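Local coordinates for protein aldehyde dehydrogenase 21 (ALDH21) (Physcomitrella patens subsp. patens, PDB 5N5S) that probably oxidises D-glyceraldehyde 3-phosphate to 3-phosphoglycerate with NADP(+) and water, as a non-phosphorylating member of the aldehyde dehydrogenase family, at residues G287-C292 with M323-V328; R411-F416 with N437-L442; G441-I446 with Q479-L484. One frame throughout, in Å; residues are numbered along the deposited sequence.

Contact 1: residues G287-C292 with M323-V328; sequences GGNAPC and MQRLYV. With NAP (NADP nicotinamide-adenine-dinucleotide phosphate), chain G.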
loop_
_atom_site.group_PDB
_atom_site.type_symbol
_atom_site.label_atom_id
_atom_site.label_comp_id
_atom_site.label_asym_id
_atom_site.label_seq_id
_atom_site.Cartn_x
_atom_site.Cartn_y
_atom_site.Cartn_z
ATOM N N GLY B 287 -28.414 4.906 11.671
ATOM C CA GLY B 287 -29.334 3.795 11.490
ATOM C C GLY B 287 -29.328 3.089 10.146
ATOM O O GLY B 287 -28.641 3.503 9.211
ATOM N N GLY B 288 -30.116 2.019 10.063
ATOM C CA GLY B 288 -30.270 1.224 8.857
ATOM C C GLY B 288 -31.592 0.492 8.760
ATOM O O GLY B 288 -32.263 0.256 9.767
ATOM N N ASN B 289 -31.962 0.121 7.532
ATOM C CA ASN B 289 -33.150 -0.662 7.182
ATOM C C ASN B 289 -32.600 -1.759 6.235
ATOM O O ASN B 289 -32.837 -1.763 5.016
ATOM C CB ASN B 289 -34.211 0.230 6.514
ATOM C CG ASN B 289 -35.498 -0.466 6.138
ATOM O OD1 ASN B 289 -35.620 -1.687 6.200
ATOM N ND2 ASN B 289 -36.491 0.305 5.725
ATOM N N ALA B 290 -31.800 -2.658 6.824
ATOM C CA ALA B 290 -31.074 -3.672 6.095
ATOM C C ALA B 290 -31.933 -4.786 5.436
ATOM O O ALA B 290 -32.680 -5.495 6.117
ATOM C CB ALA B 290 -29.998 -4.275 6.978
ATOM N N PRO B 291 -31.742 -4.970 4.099
ATOM C CA PRO B 291 -32.436 -6.049 3.370
ATOM C C PRO B 291 -31.544 -7.297 3.159
ATOM O O PRO B 291 -30.316 -7.216 3.264
ATOM C CB PRO B 291 -32.742 -5.385 2.028
ATOM C CG PRO B 291 -31.596 -4.389 1.835
ATOM C CD PRO B 291 -30.930 -4.150 3.171
ATOM N N CYS B 292 -32.155 -8.447 2.816
ATOM C CA CYS B 292 -31.424 -9.683 2.533
ATOM C C CYS B 292 -32.101 -10.449 1.420
ATOM O O CYS B 292 -33.307 -10.682 1.491
ATOM C CB CYS B 292 -31.270 -10.539 3.786
ATOM S SG CYS B 292 -30.177 -11.975 3.581
ATOM N N MET B 323 -31.631 -7.281 10.122
ATOM C CA MET B 323 -32.273 -7.659 8.859
ATOM C C MET B 323 -33.769 -7.345 8.986
ATOM O O MET B 323 -34.556 -8.154 9.501
ATOM C CB MET B 323 -32.013 -9.142 8.511
ATOM C CG MET B 323 -32.643 -9.597 7.198
ATOM S SD MET B 323 -32.552 -11.388 7.010
ATOM C CE MET B 323 -33.989 -11.873 7.908
ATOM N N GLN B 324 -34.142 -6.133 8.559
ATOM C CA GLN B 324 -35.524 -5.669 8.627
ATOM C C GLN B 324 -36.345 -6.234 7.471
ATOM O O GLN B 324 -37.541 -6.480 7.630
ATOM C CB GLN B 324 -35.555 -4.136 8.588
ATOM C CG GLN B 324 -36.772 -3.519 9.269
ATOM C CD GLN B 324 -36.609 -2.031 9.441
ATOM O OE1 GLN B 324 -35.637 -1.543 10.043
ATOM N NE2 GLN B 324 -37.564 -1.275 8.922
ATOM N N ARG B 325 -35.708 -6.412 6.300
ATOM C CA ARG B 325 -36.364 -6.852 5.073
ATOM C C ARG B 325 -35.776 -8.142 4.507
ATOM O O ARG B 325 -34.561 -8.261 4.362
ATOM C CB ARG B 325 -36.344 -5.720 4.030
ATOM C CG ARG B 325 -37.030 -4.441 4.516
ATOM C CD ARG B 325 -36.981 -3.308 3.520
ATOM N NE ARG B 325 -35.647 -2.722 3.404
ATOM C CZ ARG B 325 -35.000 -2.572 2.256
ATOM N NH1 ARG B 325 -33.798 -2.014 2.234
ATOM N NH2 ARG B 325 -35.549 -2.976 1.119
ATOM N N LEU B 326 -36.651 -9.104 4.181
ATOM C CA LEU B 326 -36.250 -10.396 3.624
ATOM C C LEU B 326 -36.923 -10.626 2.266
ATOM O O LEU B 326 -38.148 -10.678 2.186
ATOM C CB LEU B 326 -36.571 -11.530 4.627
ATOM C CG LEU B 326 -36.169 -12.967 4.257
ATOM C CD1 LEU B 326 -34.681 -13.073 3.903
ATOM C CD2 LEU B 326 -36.522 -13.926 5.374
ATOM N N TYR B 327 -36.109 -10.755 1.208
ATOM C CA TYR B 327 -36.539 -10.983 -0.178
ATOM C C TYR B 327 -36.146 -12.386 -0.601
ATOM O O TYR B 327 -34.960 -12.700 -0.671
ATOM C CB TYR B 327 -35.957 -9.912 -1.127
ATOM C CG TYR B 327 -36.389 -8.510 -0.749
ATOM C CD1 TYR B 327 -37.604 -7.991 -1.193
ATOM C CD2 TYR B 327 -35.607 -7.716 0.093
ATOM C CE1 TYR B 327 -38.028 -6.716 -0.816
ATOM C CE2 TYR B 327 -36.026 -6.447 0.486
ATOM C CZ TYR B 327 -37.237 -5.950 0.028
ATOM O OH TYR B 327 -37.657 -4.703 0.423
ATOM N N VAL B 328 -37.151 -13.252 -0.816
ATOM C CA VAL B 328 -36.950 -14.660 -1.188
ATOM C C VAL B 328 -37.492 -14.931 -2.586
ATOM O O VAL B 328 -38.626 -14.539 -2.888
ATOM C CB VAL B 328 -37.542 -15.640 -0.133
ATOM C CG1 VAL B 328 -37.184 -17.089 -0.459
ATOM C CG2 VAL B 328 -37.074 -15.280 1.281
HETATM P PA NAP G . -29.687 8.219 19.935
HETATM O O1A NAP G . -29.622 9.145 18.779
HETATM O O2A NAP G . -30.963 8.360 20.774
HETATM O O5B NAP G . -28.506 8.509 20.975
HETATM C C5B NAP G . -27.101 8.239 20.802
HETATM C C4B NAP G . -26.335 9.133 21.748
HETATM O O4B NAP G . -26.544 10.522 21.397
HETATM C C3B NAP G . -26.672 9.018 23.238
HETATM O O3B NAP G . -25.470 9.044 24.003
HETATM C C2B NAP G . -27.541 10.250 23.490
HETATM O O2B NAP G . -27.659 10.686 24.860
HETATM C C1B NAP G . -26.872 11.256 22.563
HETATM N N9A NAP G . -27.550 12.490 22.166
HETATM C C8A NAP G . -28.830 12.623 21.694
HETATM N N7A NAP G . -29.146 13.847 21.347
HETATM C C5A NAP G . -27.993 14.573 21.605
HETATM C C6A NAP G . -27.665 15.935 21.431
HETATM N N6A NAP G . -28.498 16.837 20.910
HETATM N N1A NAP G . -26.419 16.335 21.787
HETATM C C2A NAP G . -25.566 15.427 22.276
HETATM N N3A NAP G . -25.761 14.117 22.480
HETATM C C4A NAP G . -27.002 13.750 22.120
HETATM O O3 NAP G . -29.549 6.645 19.690
HETATM P PN NAP G . -29.762 5.336 20.585
HETATM O O1N NAP G . -31.204 5.178 20.879
HETATM O O2N NAP G . -28.804 5.357 21.712
HETATM O O5D NAP G . -29.332 4.212 19.534
HETATM C C5D NAP G . -30.222 3.784 18.472
HETATM C C4D NAP G . -29.795 4.302 17.115
HETATM O O4D NAP G . -28.371 4.102 16.934
HETATM C C3D NAP G . -30.434 3.584 15.930
HETATM O O3D NAP G . -30.782 4.488 14.885
HETATM C C2D NAP G . -29.322 2.622 15.516
HETATM O O2D NAP G . -29.390 2.130 14.186
HETATM C C1D NAP G . -28.095 3.569 15.655
HETATM N N1N NAP G . -26.804 2.767 15.733
HETATM C C2N NAP G . -25.825 2.901 14.724
HETATM C C3N NAP G . -24.721 2.065 14.751
HETATM C C7N NAP G . -23.659 1.994 13.671
HETATM O O7N NAP G . -22.627 1.315 13.868
HETATM N N7N NAP G . -23.846 2.701 12.551
HETATM C C4N NAP G . -24.610 1.135 15.787
HETATM C C5N NAP G . -25.588 1.040 16.764
HETATM C C6N NAP G . -26.671 1.868 16.724
HETATM P P2B NAP G . -28.671 10.082 25.945
HETATM O O1X NAP G . -29.261 8.741 25.582
HETATM O O2X NAP G . -29.734 11.183 26.180
HETATM O O3X NAP G . -27.722 10.014 27.141
#

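Contact 2: residues R411-F416 with N437-L442; sequences RKEEIF and NTHYGL. With NAP (NADP nicotinamide-adenine-dinucleotide phosphate), chain G.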
loop_
_atom_site.group_PDB
_atom_site.type_symbol
_atom_site.label_atom_id
_atom_site.label_comp_id
_atom_site.label_asym_id
_atom_site.label_seq_id
_atom_site.Cartn_x
_atom_site.Cartn_y
_atom_site.Cartn_z
ATOM N N ARG B 411 -41.990 -0.379 6.983
ATOM C CA ARG B 411 -41.229 -0.543 5.739
ATOM C C ARG B 411 -40.314 0.655 5.424
ATOM O O ARG B 411 -39.172 0.460 4.994
ATOM C CB ARG B 411 -42.183 -0.868 4.561
ATOM C CG ARG B 411 -41.567 -0.915 3.152
ATOM C CD ARG B 411 -40.375 -1.858 2.994
ATOM N NE ARG B 411 -39.852 -1.864 1.629
ATOM C CZ ARG B 411 -38.930 -1.028 1.167
ATOM N NH1 ARG B 411 -38.524 -1.112 -0.091
ATOM N NH2 ARG B 411 -38.421 -0.089 1.951
ATOM N N LYS B 412 -40.832 1.876 5.601
ATOM C CA LYS B 412 -40.149 3.132 5.310
ATOM C C LYS B 412 -39.001 3.430 6.297
ATOM O O LYS B 412 -37.855 3.637 5.884
ATOM C CB LYS B 412 -41.188 4.272 5.325
ATOM C CG LYS B 412 -40.769 5.556 4.609
ATOM C CD LYS B 412 -41.642 6.753 5.018
ATOM C CE LYS B 412 -43.075 6.675 4.531
ATOM N NZ LYS B 412 -43.979 7.509 5.363
ATOM N N GLU B 413 -39.332 3.469 7.593
ATOM C CA GLU B 413 -38.419 3.817 8.676
ATOM C C GLU B 413 -37.776 2.590 9.339
ATOM O O GLU B 413 -38.284 1.473 9.199
ATOM C CB GLU B 413 -39.158 4.691 9.719
ATOM C CG GLU B 413 -39.877 5.916 9.155
ATOM C CD GLU B 413 -39.042 6.981 8.461
ATOM O OE1 GLU B 413 -37.857 7.168 8.828
ATOM O OE2 GLU B 413 -39.587 7.645 7.550
ATOM N N GLU B 414 -36.656 2.807 10.057
ATOM C CA GLU B 414 -35.935 1.777 10.806
ATOM C C GLU B 414 -36.809 1.332 11.987
ATOM O O GLU B 414 -37.187 2.155 12.833
ATOM C CB GLU B 414 -34.576 2.316 11.295
ATOM C CG GLU B 414 -33.880 1.399 12.288
ATOM C CD GLU B 414 -32.498 1.843 12.715
ATOM O OE1 GLU B 414 -32.276 3.070 12.829
ATOM O OE2 GLU B 414 -31.642 0.964 12.965
ATOM N N ILE B 415 -37.141 0.038 12.022
ATOM C CA ILE B 415 -38.006 -0.547 13.039
ATOM C C ILE B 415 -37.265 -0.667 14.392
ATOM O O ILE B 415 -37.824 -0.261 15.418
ATOM C CB ILE B 415 -38.641 -1.871 12.493
ATOM C CG1 ILE B 415 -40.194 -1.794 12.502
ATOM C CG2 ILE B 415 -38.114 -3.178 13.124
ATOM C CD1 ILE B 415 -40.943 -1.842 13.884
ATOM N N PHE B 416 -36.000 -1.165 14.383
ATOM C CA PHE B 416 -35.143 -1.368 15.565
ATOM C C PHE B 416 -35.872 -2.228 16.626
ATOM O O PHE B 416 -35.856 -1.922 17.818
ATOM C CB PHE B 416 -34.647 -0.006 16.111
ATOM C CG PHE B 416 -33.336 -0.026 16.857
ATOM C CD1 PHE B 416 -32.130 -0.141 16.175
ATOM C CD2 PHE B 416 -33.301 0.127 18.237
ATOM C CE1 PHE B 416 -30.916 -0.151 16.867
ATOM C CE2 PHE B 416 -32.087 0.129 18.926
ATOM C CZ PHE B 416 -30.901 -0.001 18.234
ATOM N N ASN B 437 -34.278 0.418 -2.419
ATOM C CA ASN B 437 -35.452 1.278 -2.253
ATOM C C ASN B 437 -35.674 1.623 -0.770
ATOM O O ASN B 437 -36.612 1.148 -0.123
ATOM C CB ASN B 437 -36.685 0.687 -2.947
ATOM C CG ASN B 437 -37.863 1.617 -3.022
ATOM O OD1 ASN B 437 -37.752 2.847 -2.859
ATOM N ND2 ASN B 437 -39.033 1.047 -3.268
ATOM N N THR B 438 -34.737 2.452 -0.246
ATOM C CA THR B 438 -34.645 2.929 1.135
ATOM C C THR B 438 -33.764 4.172 1.212
ATOM O O THR B 438 -32.855 4.333 0.392
ATOM C CB THR B 438 -34.167 1.792 2.097
ATOM O OG1 THR B 438 -34.240 2.238 3.449
ATOM C CG2 THR B 438 -32.760 1.280 1.790
ATOM N N HIS B 439 -34.022 5.047 2.201
ATOM C CA HIS B 439 -33.194 6.230 2.423
ATOM C C HIS B 439 -31.938 5.848 3.229
ATOM O O HIS B 439 -31.013 6.654 3.367
ATOM C CB HIS B 439 -33.980 7.421 3.020
ATOM C CG HIS B 439 -34.876 7.095 4.179
ATOM N ND1 HIS B 439 -34.606 7.561 5.464
ATOM C CD2 HIS B 439 -36.049 6.419 4.202
ATOM C CE1 HIS B 439 -35.605 7.132 6.223
ATOM N NE2 HIS B 439 -36.494 6.436 5.509
ATOM N N TYR B 440 -31.895 4.586 3.706
ATOM C CA TYR B 440 -30.773 4.012 4.445
ATOM C C TYR B 440 -29.815 3.288 3.488
ATOM O O TYR B 440 -30.116 3.156 2.303
ATOM C CB TYR B 440 -31.271 3.071 5.557
ATOM C CG TYR B 440 -32.222 3.720 6.540
ATOM C CD1 TYR B 440 -31.747 4.494 7.597
ATOM C CD2 TYR B 440 -33.599 3.539 6.429
ATOM C CE1 TYR B 440 -32.622 5.066 8.524
ATOM C CE2 TYR B 440 -34.479 4.080 7.362
ATOM C CZ TYR B 440 -33.990 4.858 8.398
ATOM O OH TYR B 440 -34.879 5.411 9.289
ATOM N N GLY B 441 -28.674 2.841 4.000
ATOM C CA GLY B 441 -27.676 2.136 3.207
ATOM C C GLY B 441 -26.480 1.714 4.027
ATOM O O GLY B 441 -25.358 2.134 3.741
ATOM N N LEU B 442 -26.719 0.914 5.079
ATOM C CA LEU B 442 -25.646 0.460 5.967
ATOM C C LEU B 442 -25.056 -0.839 5.437
ATOM O O LEU B 442 -23.948 -0.852 4.880
ATOM C CB LEU B 442 -26.135 0.365 7.441
ATOM C CG LEU B 442 -25.072 0.291 8.567
ATOM C CD1 LEU B 442 -24.004 1.313 8.408
ATOM C CD2 LEU B 442 -25.700 0.473 9.916
HETATM P PA NAP G . -29.687 8.219 19.935
HETATM O O1A NAP G . -29.622 9.145 18.779
HETATM O O2A NAP G . -30.963 8.360 20.774
HETATM O O5B NAP G . -28.506 8.509 20.975
HETATM C C5B NAP G . -27.101 8.239 20.802
HETATM C C4B NAP G . -26.335 9.133 21.748
HETATM O O4B NAP G . -26.544 10.522 21.397
HETATM C C3B NAP G . -26.672 9.018 23.238
HETATM O O3B NAP G . -25.470 9.044 24.003
HETATM C C2B NAP G . -27.541 10.250 23.490
HETATM O O2B NAP G . -27.659 10.686 24.860
HETATM C C1B NAP G . -26.872 11.256 22.563
HETATM N N9A NAP G . -27.550 12.490 22.166
HETATM C C8A NAP G . -28.830 12.623 21.694
HETATM N N7A NAP G . -29.146 13.847 21.347
HETATM C C5A NAP G . -27.993 14.573 21.605
HETATM C C6A NAP G . -27.665 15.935 21.431
HETATM N N6A NAP G . -28.498 16.837 20.910
HETATM N N1A NAP G . -26.419 16.335 21.787
HETATM C C2A NAP G . -25.566 15.427 22.276
HETATM N N3A NAP G . -25.761 14.117 22.480
HETATM C C4A NAP G . -27.002 13.750 22.120
HETATM O O3 NAP G . -29.549 6.645 19.690
HETATM P PN NAP G . -29.762 5.336 20.585
HETATM O O1N NAP G . -31.204 5.178 20.879
HETATM O O2N NAP G . -28.804 5.357 21.712
HETATM O O5D NAP G . -29.332 4.212 19.534
HETATM C C5D NAP G . -30.222 3.784 18.472
HETATM C C4D NAP G . -29.795 4.302 17.115
HETATM O O4D NAP G . -28.371 4.102 16.934
HETATM C C3D NAP G . -30.434 3.584 15.930
HETATM O O3D NAP G . -30.782 4.488 14.885
HETATM C C2D NAP G . -29.322 2.622 15.516
HETATM O O2D NAP G . -29.390 2.130 14.186
HETATM C C1D NAP G . -28.095 3.569 15.655
HETATM N N1N NAP G . -26.804 2.767 15.733
HETATM C C2N NAP G . -25.825 2.901 14.724
HETATM C C3N NAP G . -24.721 2.065 14.751
HETATM C C7N NAP G . -23.659 1.994 13.671
HETATM O O7N NAP G . -22.627 1.315 13.868
HETATM N N7N NAP G . -23.846 2.701 12.551
HETATM C C4N NAP G . -24.610 1.135 15.787
HETATM C C5N NAP G . -25.588 1.040 16.764
HETATM C C6N NAP G . -26.671 1.868 16.724
HETATM P P2B NAP G . -28.671 10.082 25.945
HETATM O O1X NAP G . -29.261 8.741 25.582
HETATM O O2X NAP G . -29.734 11.183 26.180
HETATM O O3X NAP G . -27.722 10.014 27.141
#

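Contact 3: residues G441-I446 with Q479-L484; sequences GLQSGI and QPYGGL. With NAP (NADP nicotinamide-adenine-dinucleotide phosphate), chain G.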
loop_
_atom_site.group_PDB
_atom_site.type_symbol
_atom_site.label_atom_id
_atom_site.label_comp_id
_atom_site.label_asym_id
_atom_site.label_seq_id
_atom_site.Cartn_x
_atom_site.Cartn_y
_atom_site.Cartn_z
ATOM N N GLY B 441 -28.674 2.841 4.000
ATOM C CA GLY B 441 -27.676 2.136 3.207
ATOM C C GLY B 441 -26.480 1.714 4.027
ATOM O O GLY B 441 -25.358 2.134 3.741
ATOM N N LEU B 442 -26.719 0.914 5.079
ATOM C CA LEU B 442 -25.646 0.460 5.967
ATOM C C LEU B 442 -25.056 -0.839 5.437
ATOM O O LEU B 442 -23.948 -0.852 4.880
ATOM C CB LEU B 442 -26.135 0.365 7.441
ATOM C CG LEU B 442 -25.072 0.291 8.567
ATOM C CD1 LEU B 442 -24.004 1.313 8.408
ATOM C CD2 LEU B 442 -25.700 0.473 9.916
ATOM N N GLN B 443 -25.823 -1.919 5.544
ATOM C CA GLN B 443 -25.438 -3.211 4.997
ATOM C C GLN B 443 -26.618 -3.874 4.335
ATOM O O GLN B 443 -27.763 -3.438 4.497
ATOM C CB GLN B 443 -24.733 -4.113 6.036
ATOM C CG GLN B 443 -23.416 -3.478 6.577
ATOM C CD GLN B 443 -22.427 -4.427 7.204
ATOM O OE1 GLN B 443 -21.217 -4.223 7.096
ATOM N NE2 GLN B 443 -22.903 -5.467 7.903
ATOM N N SER B 444 -26.305 -4.863 3.490
ATOM C CA SER B 444 -27.229 -5.732 2.777
ATOM C C SER B 444 -26.640 -7.124 2.843
ATOM O O SER B 444 -25.431 -7.270 3.041
ATOM C CB SER B 444 -27.356 -5.312 1.316
ATOM O OG SER B 444 -28.287 -4.258 1.136
ATOM N N GLY B 445 -27.499 -8.124 2.680
ATOM C CA GLY B 445 -27.128 -9.526 2.665
ATOM C C GLY B 445 -27.599 -10.207 1.391
ATOM O O GLY B 445 -28.585 -9.781 0.776
ATOM N N ILE B 446 -26.880 -11.255 0.969
ATOM C CA ILE B 446 -27.241 -12.019 -0.224
ATOM C C ILE B 446 -26.808 -13.471 -0.094
ATOM O O ILE B 446 -25.641 -13.755 0.190
ATOM C CB ILE B 446 -26.776 -11.365 -1.568
ATOM C CG1 ILE B 446 -27.258 -12.204 -2.779
ATOM C CG2 ILE B 446 -25.252 -11.087 -1.603
ATOM C CD1 ILE B 446 -27.069 -11.640 -4.107
ATOM N N GLN B 479 -13.061 -4.932 9.444
ATOM C CA GLN B 479 -13.644 -4.542 8.152
ATOM C C GLN B 479 -14.013 -3.043 8.115
ATOM O O GLN B 479 -14.422 -2.509 9.153
ATOM C CB GLN B 479 -14.911 -5.401 7.835
ATOM C CG GLN B 479 -16.228 -4.793 8.380
ATOM C CD GLN B 479 -17.485 -5.551 8.116
ATOM O OE1 GLN B 479 -17.633 -6.700 8.507
ATOM N NE2 GLN B 479 -18.461 -4.880 7.539
ATOM N N PRO B 480 -13.991 -2.379 6.925
ATOM C CA PRO B 480 -14.501 -0.994 6.864
ATOM C C PRO B 480 -16.021 -1.027 7.029
ATOM O O PRO B 480 -16.709 -1.744 6.296
ATOM C CB PRO B 480 -14.054 -0.494 5.485
ATOM C CG PRO B 480 -13.834 -1.718 4.672
ATOM C CD PRO B 480 -13.578 -2.874 5.593
ATOM N N TYR B 481 -16.529 -0.331 8.049
ATOM C CA TYR B 481 -17.948 -0.346 8.399
ATOM C C TYR B 481 -18.525 1.069 8.466
ATOM O O TYR B 481 -18.005 1.924 9.170
ATOM C CB TYR B 481 -18.121 -1.064 9.747
ATOM C CG TYR B 481 -19.550 -1.171 10.226
ATOM C CD1 TYR B 481 -20.353 -2.249 9.856
ATOM C CD2 TYR B 481 -20.096 -0.209 11.069
ATOM C CE1 TYR B 481 -21.658 -2.376 10.332
ATOM C CE2 TYR B 481 -21.400 -0.321 11.545
ATOM C CZ TYR B 481 -22.177 -1.409 11.176
ATOM O OH TYR B 481 -23.450 -1.518 11.665
ATOM N N GLY B 482 -19.626 1.282 7.778
ATOM C CA GLY B 482 -20.287 2.573 7.721
ATOM C C GLY B 482 -21.337 2.581 6.651
ATOM O O GLY B 482 -21.537 1.572 5.964
ATOM N N GLY B 483 -22.045 3.688 6.541
ATOM C CA GLY B 483 -23.140 3.742 5.593
ATOM C C GLY B 483 -23.066 4.750 4.479
ATOM O O GLY B 483 -22.197 5.620 4.453
ATOM N N LEU B 484 -23.988 4.575 3.531
ATOM C CA LEU B 484 -24.269 5.465 2.420
ATOM C C LEU B 484 -25.622 6.088 2.764
ATOM O O LEU B 484 -26.297 5.646 3.713
ATOM C CB LEU B 484 -24.380 4.698 1.074
ATOM C CG LEU B 484 -23.114 4.071 0.466
ATOM C CD1 LEU B 484 -23.339 3.723 -0.988
ATOM C CD2 LEU B 484 -21.921 4.998 0.541
HETATM P PA NAP G . -29.687 8.219 19.935
HETATM O O1A NAP G . -29.622 9.145 18.779
HETATM O O2A NAP G . -30.963 8.360 20.774
HETATM O O5B NAP G . -28.506 8.509 20.975
HETATM C C5B NAP G . -27.101 8.239 20.802
HETATM C C4B NAP G . -26.335 9.133 21.748
HETATM O O4B NAP G . -26.544 10.522 21.397
HETATM C C3B NAP G . -26.672 9.018 23.238
HETATM O O3B NAP G . -25.470 9.044 24.003
HETATM C C2B NAP G . -27.541 10.250 23.490
HETATM O O2B NAP G . -27.659 10.686 24.860
HETATM C C1B NAP G . -26.872 11.256 22.563
HETATM N N9A NAP G . -27.550 12.490 22.166
HETATM C C8A NAP G . -28.830 12.623 21.694
HETATM N N7A NAP G . -29.146 13.847 21.347
HETATM C C5A NAP G . -27.993 14.573 21.605
HETATM C C6A NAP G . -27.665 15.935 21.431
HETATM N N6A NAP G . -28.498 16.837 20.910
HETATM N N1A NAP G . -26.419 16.335 21.787
HETATM C C2A NAP G . -25.566 15.427 22.276
HETATM N N3A NAP G . -25.761 14.117 22.480
HETATM C C4A NAP G . -27.002 13.750 22.120
HETATM O O3 NAP G . -29.549 6.645 19.690
HETATM P PN NAP G . -29.762 5.336 20.585
HETATM O O1N NAP G . -31.204 5.178 20.879
HETATM O O2N NAP G . -28.804 5.357 21.712
HETATM O O5D NAP G . -29.332 4.212 19.534
HETATM C C5D NAP G . -30.222 3.784 18.472
HETATM C C4D NAP G . -29.795 4.302 17.115
HETATM O O4D NAP G . -28.371 4.102 16.934
HETATM C C3D NAP G . -30.434 3.584 15.930
HETATM O O3D NAP G . -30.782 4.488 14.885
HETATM C C2D NAP G . -29.322 2.622 15.516
HETATM O O2D NAP G . -29.390 2.130 14.186
HETATM C C1D NAP G . -28.095 3.569 15.655
HETATM N N1N NAP G . -26.804 2.767 15.733
HETATM C C2N NAP G . -25.825 2.901 14.724
HETATM C C3N NAP G . -24.721 2.065 14.751
HETATM C C7N NAP G . -23.659 1.994 13.671
HETATM O O7N NAP G . -22.627 1.315 13.868
HETATM N N7N NAP G . -23.846 2.701 12.551
HETATM C C4N NAP G . -24.610 1.135 15.787
HETATM C C5N NAP G . -25.588 1.040 16.764
HETATM C C6N NAP G . -26.671 1.868 16.724
HETATM P P2B NAP G . -28.671 10.082 25.945
HETATM O O1X NAP G . -29.261 8.741 25.582
HETATM O O2X NAP G . -29.734 11.183 26.180
HETATM O O3X NAP G . -27.722 10.014 27.141
#

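Contact 1: residues G287-C292 with M323-V328
Pro291 and Cys292 pair with Arg325 and Leu326 as neighbouring parallel strands of a beta-alpha-beta unit, at the core of the catalytic domain of the aldehyde dehydrogenase fold. The strand segments run 22° apart. Tyr327 N gives a nearly straight hydrogen bond to Cys292 O (2.8 Å), and Arg325 N bonds to Ala290 O (3.2 Å).

The Arg325 guanidinium reaches Asn289 side-on with two nitrogens. NH1 meets Asn289 O at 3.0 Å, nearly in line with the carbonyl bond. NE meets Asn289 OD1, also at 3.0 Å, but comes from above the amide plane and misses its lone pairs. One guanidinium face packs on Pro291 CB, and NH2 bonds in plane to Tyr327 OH (2.8 Å). With further bonds from NH1 to Cys435 O and NH2 to Glu434 O, this is likely to fix the rotation of the group. The Asn289 amide stacks on that of Gln324, their planes 14° apart, while Asn289 ND2 bonds to Arg411 O and Gln324 OE1 to Ile415 N. Met323 runs out extended as far as SD, which lies 3.6 Å from Cys292 CB.

At the start of segment 287-292, Gly287 CA lies 3.2 Å from O2D of the NADP. Leu308 of the connecting helix 301-313 packs on Cys292, Met323 and Leu326. Strand 443-447 flanks 290-294, and strand 419-425 flanks 323-329.

Contact 2: residues R411-F416 with N437-L442
The end of helix 409-412 and the loop before strand 443-447 approach without strand pairing. The nearest CA atoms are Lys412 and Thr438, 6.9 Å apart, and the chain leaves helical geometry at Glu413. The contact borders the cofactor site of the aldehyde dehydrogenase fold.

Arg411 points its guanidinium end-on at one backbone oxygen. NH1 and NH2 each lie 3.0 Å from Asn437 O, which sits in the guanidinium plane. Glu434 forms a salt bridge with NH1 and also accepts from Asn437 ND2. A leucine in place of Arg411 would probably leave Asn437 O without these two donors and Glu434 without its charged mate.

His439 NE2 makes a weak bond to Lys412 O. The carboxylate of Glu413 folds back to the imidazole edge, with OE1 3.4 Å from His439 CE1. Tyr440 CE2 lies over one face of that imidazole. Tyr440 OH accepts a hydrogen bond from Glu414 N (3.2 Å), which ties the loop to a residue that binds the cofactor. The extended Glu414 side chain takes both hydroxyls of the nicotinamide ribose: NADP O3D bonds to OE1 at 2.9 Å and O2D to OE2 at 2.8 Å.

Contact 3: residues G441-I446 with Q479-L484
Gly441 and Leu442 lie against Leu484 and Gly483, with CA atoms 4.8 and 4.1 Å apart, and one nearly straight backbone hydrogen bond joins Leu484 N to Gly441 O (2.8 Å). Segment 441-446 then runs on as a strand of the catalytic domain, while 479-484 is a loop beside the active site.

Glycines allow the close approach. A CB at Gly441 would probably crowd Leu484 O. Leu442 turns its two methyl branches to different partners. CD1 rests on the backbone of the glycine pair, 3.4 Å from Gly482 C. CD2 reaches the phenol end of Tyr481, 3.5 Å from OH, and also faces the nicotinamide amide of the NADP.

Gln443 and Gln479 meet from opposite directions. Gln479 NE2 lies 2.9 Å from Gln443 OE1, but the hydrogen bond is bent and weak. Firmer partners hold the other ends: Gln443 NE2 bonds to Pro472 O and Leu474 O, and Gln479 OE1 to Val476 N. Gln443 OE1 also comes within 3.5 Å of Tyr481 CD1, with its amide plane turned 68° from the ring.

The Tyr481 ring swings out opposite its own backbone N (chi1 -179°) toward the cofactor, and NADP O7N lies 3.1 Å from CE2 at the ring edge. Arg475 makes a cation-pi contact with the ring, and Cys320 touches it. Tyr481 also binds succinate. Its buried OH has no hydrogen-bond partner in the model, so the ring is probably positioned by packing and the cation-pi contact, beside Cys320 in the pocket that binds succinate.

How the contacts relate
Contacts 1 and 3 are buried, while contact 2 is partly open to solvent at Lys412. Contacts 1 and 3 reach the same sheet, where strands 290-294 and 443-447 are neighbours joined through Pro291 O and Gly445 N. Contact 2 leads into contact 3 through the shared Gly441 and Leu442. It also touches contact 1, where Gln324 NE2 bonds to Glu413 O. The chemistry changes with place. Contact 1 combines strand pairing with a buried arginine. Contact 2 uses charged and polar side chains against loop backbone. Contact 3 combines one backbone bond, close glycines, a weak amide pair and Leu442 packed on Tyr481. Contacts 1 and 2 meet the NADP at its nicotinamide ribose, contact 3 at the nicotinamide amide.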